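Local coordinates for protein mandelate racemase / muconate lactonizing enzyme (PDB 2POD) that is of unknown function but belongs to the enolase superfamily, binds a sodium ion between barrel carboxylates, and may act as a lyase, at residues L284-D295 with M311-H322. Sequence-based numbering, arbitrary orientation.
Sequences LETNAAGIVMLD and MAEAWHLPVAPH
The strand around 292-294 runs parallel to the weakly bonded strand 319-321 in the barrel wall, their axes 4.8 Å apart, and Val292 pairs with Val319 across them. Val292 N gives a hydrogen bond of 2.9 Å to Pro318 O, while Val292 O accepts the N-H of Ala320 and Leu294 O that of His322. Next to this last bond, His322 ND1 donates to Asp295 OD2 at 2.6 Å, using the anti lone pair of that oxygen; carboxylate and ring planes stand 58° apart. Both side chains have CG anti to the backbone N (chi1 -172° for Asp295, -173° for His322), which brings the two groups together. Ser297 holds the other carboxylate oxygen, and the His322 side chain lies about 3 Å from the sodium ion bound by Glu220, Glu246 and Glu272.

At the other end, Leu284, near the end of helix 276-285, packs on Trp315 and Leu317. Its CB makes a CH-pi contact over one face of Trp315, 4.0 Å from the five-membered-ring centroid, while CD2 reaches Leu317 CD1 at 3.7 Å. A water accepts from Trp315 NE1 and donates to Asn287 OD1. Val292 CG2 rests on Ala312 CB of helix 301-314, which ends in a Schellman motif at His316. Arg281 of a neighbouring subunit makes a cation-pi contact with Trp315. Strand, helix and parallel strand form a beta-alpha-beta unit of the enolase-superfamily barrel, with the Asp-His pair beside the metal site at the strands' C-terminal ends.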
loop_
_atom_site.group_PDB
_atom_site.type_symbol
_atom_site.label_atom_id
_atom_site.label_comp_id
_atom_site.label_asym_id
_atom_site.label_seq_id
_atom_site.Cartn_x
_atom_site.Cartn_y
_atom_site.Cartn_z
ATOM N N LEU B 284 -13.698 8.268 -5.890
ATOM C CA LEU B 284 -13.969 6.836 -5.802
ATOM C C LEU B 284 -12.747 6.038 -5.349
ATOM O O LEU B 284 -12.882 5.036 -4.641
ATOM C CB LEU B 284 -14.559 6.298 -7.110
ATOM C CG LEU B 284 -16.023 6.681 -7.384
ATOM C CD1 LEU B 284 -16.448 6.289 -8.782
ATOM C CD2 LEU B 284 -16.971 6.087 -6.365
ATOM N N GLU B 285 -11.564 6.528 -5.720
ATOM C CA GLU B 285 -10.289 5.995 -5.262
ATOM C C GLU B 285 -10.010 6.087 -3.754
ATOM O O GLU B 285 -9.239 5.278 -3.229
ATOM C CB GLU B 285 -9.134 6.616 -6.058
ATOM C CG GLU B 285 -8.932 5.968 -7.433
ATOM C CD GLU B 285 -7.964 6.718 -8.333
ATOM O OE1 GLU B 285 -7.439 7.782 -7.930
ATOM O OE2 GLU B 285 -7.728 6.229 -9.459
ATOM N N THR B 286 -10.620 7.053 -3.064
ATOM C CA THR B 286 -10.445 7.195 -1.605
ATOM C C THR B 286 -11.034 6.036 -0.784
ATOM O O THR B 286 -10.577 5.778 0.333
ATOM C CB THR B 286 -11.012 8.524 -1.057
ATOM O OG1 THR B 286 -12.450 8.522 -1.133
ATOM C CG2 THR B 286 -10.448 9.708 -1.825
ATOM N N ASN B 287 -12.019 5.343 -1.361
ATOM C CA ASN B 287 -12.897 4.394 -0.662
ATOM C C ASN B 287 -13.608 4.960 0.570
ATOM O O ASN B 287 -13.793 4.275 1.572
ATOM C CB ASN B 287 -12.183 3.067 -0.360
ATOM C CG ASN B 287 -11.698 2.362 -1.621
ATOM O OD1 ASN B 287 -12.499 1.914 -2.446
ATOM N ND2 ASN B 287 -10.379 2.266 -1.776
ATOM N N ALA B 288 -14.028 6.215 0.466
ATOM C CA ALA B 288 -14.520 6.971 1.605
ATOM C C ALA B 288 -15.960 7.440 1.420
ATOM O O ALA B 288 -16.673 7.654 2.399
ATOM C CB ALA B 288 -13.600 8.156 1.888
ATOM N N ALA B 289 -16.395 7.596 0.175
ATOM C CA ALA B 289 -17.756 8.050 -0.093
ATOM C C ALA B 289 -18.744 6.900 -0.004
ATOM O O ALA B 289 -18.442 5.771 -0.409
ATOM C CB ALA B 289 -17.843 8.718 -1.437
ATOM N N GLY B 290 -19.923 7.195 0.536
ATOM C CA GLY B 290 -21.049 6.273 0.505
ATOM C C GLY B 290 -22.089 6.667 -0.527
ATOM O O GLY B 290 -22.688 5.811 -1.171
ATOM N N ILE B 291 -22.318 7.966 -0.680
ATOM C CA ILE B 291 -23.254 8.462 -1.679
ATOM C C ILE B 291 -22.524 9.427 -2.587
ATOM O O ILE B 291 -21.889 10.370 -2.122
ATOM C CB ILE B 291 -24.524 9.130 -1.051
ATOM C CG1 ILE B 291 -25.324 8.112 -0.230
ATOM C CG2 ILE B 291 -25.460 9.683 -2.147
ATOM C CD1 ILE B 291 -25.140 8.246 1.247
ATOM N N VAL B 292 -22.595 9.165 -3.886
ATOM C CA VAL B 292 -22.011 10.056 -4.874
ATOM C C VAL B 292 -23.002 11.164 -5.201
ATOM O O VAL B 292 -24.037 10.927 -5.817
ATOM C CB VAL B 292 -21.538 9.281 -6.127
ATOM C CG1 VAL B 292 -21.159 10.236 -7.254
ATOM C CG2 VAL B 292 -20.342 8.402 -5.758
HETATM N N MSE B 293 -22.695 12.371 -4.747
HETATM C CA MSE B 293 -23.518 13.527 -5.062
HETATM C C MSE B 293 -22.922 14.343 -6.177
HETATM O O MSE B 293 -21.718 14.315 -6.404
HETATM C CB MSE B 293 -23.750 14.405 -3.843
HETATM C CG MSE B 293 -25.203 14.805 -3.705
HETATM SE SE MSE B 293 -25.602 16.450 -2.785
HETATM C CE MSE B 293 -23.796 17.155 -2.631
ATOM N N LEU B 294 -23.780 15.098 -6.847
ATOM C CA LEU B 294 -23.593 15.457 -8.238
ATOM C C LEU B 294 -24.510 16.637 -8.489
ATOM O O LEU B 294 -25.699 16.548 -8.227
ATOM C CB LEU B 294 -24.051 14.276 -9.110
ATOM C CG LEU B 294 -23.517 14.062 -10.523
ATOM C CD1 LEU B 294 -22.074 14.473 -10.591
ATOM C CD2 LEU B 294 -23.649 12.604 -10.886
ATOM N N ASP B 295 -23.970 17.739 -8.989
ATOM C CA ASP B 295 -24.807 18.790 -9.551
ATOM C C ASP B 295 -24.551 18.895 -11.045
ATOM O O ASP B 295 -23.444 19.229 -11.442
ATOM C CB ASP B 295 -24.519 20.130 -8.862
ATOM C CG ASP B 295 -25.496 21.224 -9.264
ATOM O OD1 ASP B 295 -25.513 21.612 -10.451
ATOM O OD2 ASP B 295 -26.240 21.712 -8.386
HETATM N N MSE B 311 -20.345 5.006 -13.480
HETATM C CA MSE B 311 -19.123 4.713 -12.713
HETATM C C MSE B 311 -19.405 4.348 -11.260
HETATM O O MSE B 311 -18.954 3.311 -10.781
HETATM C CB MSE B 311 -18.195 5.922 -12.714
HETATM C CG MSE B 311 -17.129 5.915 -13.770
HETATM SE SE MSE B 311 -15.757 7.227 -13.361
HETATM C CE MSE B 311 -14.768 6.234 -12.033
ATOM N N ALA B 312 -20.134 5.220 -10.566
ATOM C CA ALA B 312 -20.496 5.026 -9.165
ATOM C C ALA B 312 -21.207 3.702 -8.883
ATOM O O ALA B 312 -21.042 3.138 -7.802
ATOM C CB ALA B 312 -21.346 6.190 -8.674
ATOM N N GLU B 313 -21.993 3.225 -9.855
ATOM C CA GLU B 313 -22.685 1.933 -9.763
ATOM C C GLU B 313 -21.693 0.776 -9.672
ATOM O O GLU B 313 -21.905 -0.164 -8.900
ATOM C CB GLU B 313 -23.639 1.734 -10.952
ATOM C CG GLU B 313 -24.723 0.659 -10.747
ATOM C CD GLU B 313 -25.587 0.422 -11.996
ATOM O OE1 GLU B 313 -25.574 1.275 -12.909
ATOM O OE2 GLU B 313 -26.284 -0.619 -12.064
ATOM N N ALA B 314 -20.598 0.865 -10.433
ATOM C CA ALA B 314 -19.496 -0.106 -10.338
ATOM C C ALA B 314 -18.793 -0.172 -8.973
ATOM O O ALA B 314 -18.134 -1.164 -8.660
ATOM C CB ALA B 314 -18.491 0.102 -11.461
ATOM N N TRP B 315 -18.936 0.877 -8.163
ATOM C CA TRP B 315 -18.403 0.887 -6.803
ATOM C C TRP B 315 -19.515 0.644 -5.767
ATOM O O TRP B 315 -19.305 0.837 -4.559
ATOM C CB TRP B 315 -17.696 2.211 -6.519
ATOM C CG TRP B 315 -16.223 2.246 -6.879
ATOM C CD1 TRP B 315 -15.163 2.199 -6.012
ATOM C CD2 TRP B 315 -15.659 2.364 -8.190
ATOM N NE1 TRP B 315 -13.977 2.271 -6.707
ATOM C CE2 TRP B 315 -14.253 2.381 -8.044
ATOM C CE3 TRP B 315 -16.207 2.457 -9.477
ATOM C CZ2 TRP B 315 -13.388 2.481 -9.136
ATOM C CZ3 TRP B 315 -15.349 2.567 -10.561
ATOM C CH2 TRP B 315 -13.951 2.567 -10.384
ATOM N N HIS B 316 -20.685 0.227 -6.263
ATOM C CA HIS B 316 -21.867 -0.126 -5.457
ATOM C C HIS B 316 -22.434 1.075 -4.719
ATOM O O HIS B 316 -22.986 0.940 -3.625
ATOM C CB HIS B 316 -21.599 -1.288 -4.480
ATOM C CG HIS B 316 -21.042 -2.515 -5.128
ATOM N ND1 HIS B 316 -19.720 -2.881 -5.006
ATOM C CD2 HIS B 316 -21.628 -3.466 -5.895
ATOM C CE1 HIS B 316 -19.512 -4.003 -5.671
ATOM N NE2 HIS B 316 -20.654 -4.377 -6.221
ATOM N N LEU B 317 -22.287 2.249 -5.327
ATOM C CA LEU B 317 -22.707 3.490 -4.695
ATOM C C LEU B 317 -23.916 4.096 -5.400
ATOM O O LEU B 317 -24.013 4.026 -6.627
ATOM C CB LEU B 317 -21.545 4.492 -4.601
ATOM C CG LEU B 317 -20.293 4.030 -3.858
ATOM C CD1 LEU B 317 -19.346 5.185 -3.670
ATOM C CD2 LEU B 317 -20.604 3.359 -2.521
ATOM N N PRO B 318 -24.857 4.664 -4.621
ATOM C CA PRO B 318 -25.936 5.440 -5.206
ATOM C C PRO B 318 -25.564 6.873 -5.529
ATOM O O PRO B 318 -24.798 7.500 -4.788
ATOM C CB PRO B 318 -27.032 5.395 -4.142
ATOM C CG PRO B 318 -26.335 5.135 -2.854
ATOM C CD PRO B 318 -24.974 4.571 -3.152
ATOM N N VAL B 319 -26.114 7.375 -6.635
ATOM C CA VAL B 319 -26.101 8.805 -6.944
ATOM C C VAL B 319 -27.338 9.532 -6.397
ATOM O O VAL B 319 -28.461 9.020 -6.477
ATOM C CB VAL B 319 -25.882 9.059 -8.469
ATOM C CG1 VAL B 319 -26.209 10.495 -8.871
ATOM C CG2 VAL B 319 -24.447 8.758 -8.830
ATOM N N ALA B 320 -27.109 10.705 -5.810
ATOM C CA ALA B 320 -28.174 11.643 -5.481
ATOM C C ALA B 320 -27.894 12.996 -6.140
ATOM O O ALA B 320 -27.041 13.746 -5.668
ATOM C CB ALA B 320 -28.295 11.800 -3.965
ATOM N N PRO B 321 -28.596 13.306 -7.248
ATOM C CA PRO B 321 -28.428 14.600 -7.917
ATOM C C PRO B 321 -28.893 15.816 -7.105
ATOM O O PRO B 321 -29.944 15.777 -6.457
ATOM C CB PRO B 321 -29.241 14.446 -9.200
ATOM C CG PRO B 321 -29.411 12.963 -9.361
ATOM C CD PRO B 321 -29.540 12.444 -7.974
ATOM N N HIS B 322 -28.083 16.871 -7.158
ATOM C CA HIS B 322 -28.286 18.118 -6.433
ATOM C C HIS B 322 -29.248 19.017 -7.200
ATOM O O HIS B 322 -29.099 19.201 -8.413
ATOM C CB HIS B 322 -26.937 18.843 -6.299
ATOM C CG HIS B 322 -26.972 20.058 -5.425
ATOM N ND1 HIS B 322 -26.496 21.285 -5.834
ATOM C CD2 HIS B 322 -27.411 20.232 -4.158
ATOM C CE1 HIS B 322 -26.639 22.161 -4.855
ATOM N NE2 HIS B 322 -27.193 21.547 -3.826
HETATM O O HOH W 1 -11.539 1.320 -5.346
#